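Flagellin hook IN motif family (Aeromonas hydrophila subsp. hydrophila, PDB 6XI1) probably serves as a calcium-binding tandem-repeat region that extends a bacterial RTX adhesin toward its target. Local coordinates at residues A[151-156]-A[191-196]. Numbering follows the deposited sequence.
With CA (calcium ion), chain N.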
ATOM      1  N   THR A 151      17.399   1.816   1.074  1.00 12.82           N
ATOM      2  CA  THR A 151      18.830   1.673   0.712  1.00 14.06           C
ATOM      3  C   THR A 151      19.122   0.221   0.386  1.00 14.75           C
ATOM      4  O   THR A 151      18.636  -0.656   1.106  1.00 13.94           O
ATOM      5  CB  THR A 151      19.774   2.165   1.821  1.00 16.58           C
ATOM      6  OG1 THR A 151      19.424   3.534   2.003  1.00 18.12           O
ATOM      7  CG2 THR A 151      21.241   2.068   1.459  1.00 16.38           C
ATOM      8  N   GLU A 152      19.914   0.030  -0.659  1.00 15.13           N
ATOM      9  CA  GLU A 152      20.502  -1.260  -1.031  1.00 15.36           C
ATOM     10  C   GLU A 152      21.996  -1.033  -1.266  1.00 15.05           C
ATOM     11  O   GLU A 152      22.382  -0.020  -1.881  1.00 15.51           O
ATOM     12  CB  GLU A 152      19.788  -1.780  -2.282  1.00 17.25           C
ATOM     13  CG  GLU A 152      20.251  -3.146  -2.715  1.00 18.30           C
ATOM     14  CD  GLU A 152      19.767  -4.304  -1.850  1.00 19.37           C
ATOM     15  OE1 GLU A 152      19.485  -4.103  -0.648  1.00 20.19           O
ATOM     16  OE2 GLU A 152      19.640  -5.378  -2.415  1.00 19.65           O
ATOM     17  N   THR A 153      22.816  -1.991  -0.873  1.00 14.48           N
ATOM     18  CA  THR A 153      24.284  -1.910  -1.088  1.00 16.07           C
ATOM     19  C   THR A 153      24.794  -3.217  -1.690  1.00 16.55           C
ATOM     20  O   THR A 153      24.122  -4.265  -1.544  1.00 16.99           O
ATOM     21  CB  THR A 153      25.041  -1.616   0.208  1.00 16.65           C
ATOM     22  OG1 THR A 153      24.624  -2.637   1.122  1.00 17.04           O
ATOM     23  CG2 THR A 153      24.761  -0.228   0.735  1.00 17.46           C
ATOM     24  N   GLY A 154      25.923  -3.134  -2.356  1.00 15.96           N
ATOM     25  CA  GLY A 154      26.616  -4.306  -2.922  1.00 17.40           C
ATOM     26  C   GLY A 154      28.000  -3.897  -3.359  1.00 18.10           C
ATOM     27  O   GLY A 154      28.318  -2.697  -3.313  1.00 17.16           O
ATOM     28  N   THR A 155      28.795  -4.871  -3.782  1.00 16.77           N
ATOM     29  CA  THR A 155      30.198  -4.683  -4.169  1.00 16.72           C
ATOM     30  C   THR A 155      30.402  -5.345  -5.530  1.00 16.76           C
ATOM     31  O   THR A 155      30.140  -6.556  -5.655  1.00 18.11           O
ATOM     32  CB  THR A 155      31.166  -5.179  -3.093  1.00 19.52           C
ATOM     33  OG1 THR A 155      30.850  -4.469  -1.891  1.00 23.52           O
ATOM     34  CG2 THR A 155      32.621  -4.906  -3.427  1.00 21.47           C
ATOM     35  N   LEU A 156      30.851  -4.548  -6.484  1.00 15.31           N
ATOM     36  CA  LEU A 156      31.420  -5.014  -7.759  1.00 16.37           C
ATOM     37  C   LEU A 156      32.933  -5.116  -7.596  1.00 18.51           C
ATOM     38  O   LEU A 156      33.520  -4.415  -6.759  1.00 18.04           O
ATOM     39  CB  LEU A 156      31.092  -4.049  -8.877  1.00 17.07           C
ATOM     40  CG  LEU A 156      29.606  -4.007  -9.249  1.00 18.05           C
ATOM     41  CD1 LEU A 156      29.387  -2.925 -10.291  1.00 18.99           C
ATOM     42  CD2 LEU A 156      29.174  -5.347  -9.823  1.00 18.41           C
ATOM     43  N   ALA A 191      32.293  -0.474  -4.227  1.00 13.36           N
ATOM     44  CA  ALA A 191      31.202  -0.461  -3.263  1.00 11.68           C
ATOM     45  C   ALA A 191      30.118   0.488  -3.771  1.00 12.67           C
ATOM     46  O   ALA A 191      30.422   1.681  -3.902  1.00 12.25           O
ATOM     47  CB  ALA A 191      31.693  -0.016  -1.928  1.00 13.34           C
ATOM     48  N   TRP A 192      28.946  -0.040  -4.104  1.00 12.29           N
ATOM     49  CA  TRP A 192      27.828   0.814  -4.563  1.00 12.44           C
ATOM     50  C   TRP A 192      26.755   0.922  -3.494  1.00 12.70           C
ATOM     51  O   TRP A 192      26.535  -0.022  -2.682  1.00 11.64           O
ATOM     52  CB  TRP A 192      27.291   0.352  -5.923  1.00 13.55           C
ATOM     53  CG  TRP A 192      26.793  -1.055  -5.999  1.00 14.19           C
ATOM     54  CD1 TRP A 192      27.482  -2.095  -6.533  1.00 15.21           C
ATOM     55  CD2 TRP A 192      25.483  -1.559  -5.695  1.00 15.11           C
ATOM     56  NE1 TRP A 192      26.715  -3.220  -6.507  1.00 16.15           N
ATOM     57  CE2 TRP A 192      25.506  -2.939  -5.963  1.00 15.02           C
ATOM     58  CE3 TRP A 192      24.335  -1.012  -5.102  1.00 14.14           C
ATOM     59  CZ2 TRP A 192      24.400  -3.765  -5.732  1.00 16.11           C
ATOM     60  CZ3 TRP A 192      23.235  -1.817  -4.895  1.00 16.21           C
ATOM     61  CH2 TRP A 192      23.271  -3.184  -5.201  1.00 15.25           C
ATOM     62  N   THR A 193      26.003   2.019  -3.572  1.00 12.90           N
ATOM     63  CA  THR A 193      24.879   2.299  -2.689  1.00 12.50           C
ATOM     64  C   THR A 193      23.759   2.857  -3.570  1.00 13.03           C
ATOM     65  O   THR A 193      24.031   3.851  -4.247  1.00 12.01           O
ATOM     66  CB  THR A 193      25.272   3.324  -1.619  1.00 13.64           C
ATOM     67  OG1 THR A 193      26.350   2.810  -0.862  1.00 14.56           O
ATOM     68  CG2 THR A 193      24.140   3.617  -0.663  1.00 15.25           C
ATOM     69  N   TYR A 194      22.608   2.224  -3.540  1.00 12.02           N
ATOM     70  CA  TYR A 194      21.343   2.731  -4.151  1.00 12.02           C
ATOM     71  C   TYR A 194      20.494   3.310  -3.040  1.00 12.43           C
ATOM     72  O   TYR A 194      20.298   2.680  -1.979  1.00 14.19           O
ATOM     73  CB  TYR A 194      20.590   1.585  -4.829  1.00 11.28           C
ATOM     74  CG  TYR A 194      19.204   1.949  -5.317  1.00 12.05           C
ATOM     75  CD1 TYR A 194      18.998   2.505  -6.576  1.00 12.72           C
ATOM     76  CD2 TYR A 194      18.107   1.719  -4.510  1.00 12.46           C
ATOM     77  CE1 TYR A 194      17.721   2.892  -6.973  1.00 13.95           C
ATOM     78  CE2 TYR A 194      16.841   2.122  -4.900  1.00 13.34           C
ATOM     79  CZ  TYR A 194      16.636   2.630  -6.167  1.00 13.16           C
ATOM     80  OH  TYR A 194      15.335   2.929  -6.555  1.00 16.05           O
ATOM     81  N   ASN A 195      19.880   4.479  -3.321  1.00 13.43           N
ATOM     82  CA  ASN A 195      18.997   5.148  -2.363  1.00 12.45           C
ATOM     83  C   ASN A 195      17.789   5.625  -3.172  1.00 12.78           C
ATOM     84  O   ASN A 195      17.965   6.163  -4.319  1.00 14.35           O
ATOM     85  CB  ASN A 195      19.626   6.359  -1.661  1.00 15.21           C
ATOM     86  CG  ASN A 195      20.837   6.008  -0.824  1.00 17.40           C
ATOM     87  OD1 ASN A 195      20.698   5.288   0.150  1.00 21.83           O
ATOM     88  ND2 ASN A 195      22.013   6.454  -1.245  1.00 21.44           N
ATOM     89  N   VAL A 196      16.635   5.425  -2.600  1.00 11.93           N
ATOM     90  CA  VAL A 196      15.395   6.043  -3.141  1.00 12.13           C
ATOM     91  C   VAL A 196      14.589   6.598  -1.974  1.00 12.66           C
ATOM     92  O   VAL A 196      14.507   6.027  -0.887  1.00 11.63           O
ATOM     93  CB  VAL A 196      14.625   5.072  -4.047  1.00 11.68           C
ATOM     94  CG1 VAL A 196      14.117   3.864  -3.282  1.00 12.20           C
ATOM     95  CG2 VAL A 196      13.448   5.778  -4.770  1.00 12.46           C
TER
HETATM   96 CA    CA N 512      17.282  -5.239   0.142  1.00 23.21          CA
HETATM   97  O   HOH W   1      17.242  -3.032   1.135  1.00 20.96           O
HETATM   98  O   HOH W   2      18.517  -7.163  -0.728  1.00 29.56           O
HETATM   99  O   HOH W   3      14.923  -5.015   1.044  1.00 22.09           O
HETATM  100  O   HOH W   4      18.362  -5.935   2.153  1.00 36.58           O
HETATM  101  O   HOH W   5      16.017  -7.224   0.113  1.00 29.80           O
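With chi1 at 58°, Trp192 sets CG between its own backbone N and carbonyl carbon, directing the indole toward the neighbouring strand, and chi2 (-102°) turns its face onto Gly154. Glycine suits this place because its bare backbone lets the ring come close: Gly154 CA lies 3.9 Å from the centroid of the five-membered ring, a CH-pi contact over the face. Leu156 meets the ring's edge, its CG 3.9 Å from Trp192 CD1, while the indole NE1 gives its hydrogen to Ser136 O. Gly154 with Trp192 and Glu152 with Tyr194 form hydrogen-bonded antiparallel pairs, Tyr194 N reaching Glu152 O at 2.8 Å. On the face of Thr151, Thr153, Thr193 and Asn195, beta-branched threonines favour the extended backbone, and the Asn195 amide oxygen OD1 accepts Thr151 OG1 at 2.9 Å, in the carbonyl plane. Glu152 CG lies 3.9 Å from Trp192 CH2; a bend at chi2 (74°) then turns the carboxylate away from strand 191-197. This long, anionic side chain lets OE1 bind calcium at 2.6 Å while OE2 takes a water hydrogen; Ala140 O and five waters complete the site. Strands 149-159 and 191-197 are antiparallel neighbours in a cadherin-like beta-sandwich repeat, with Trp192 and Tyr194 packing against strand 223-231 in its core.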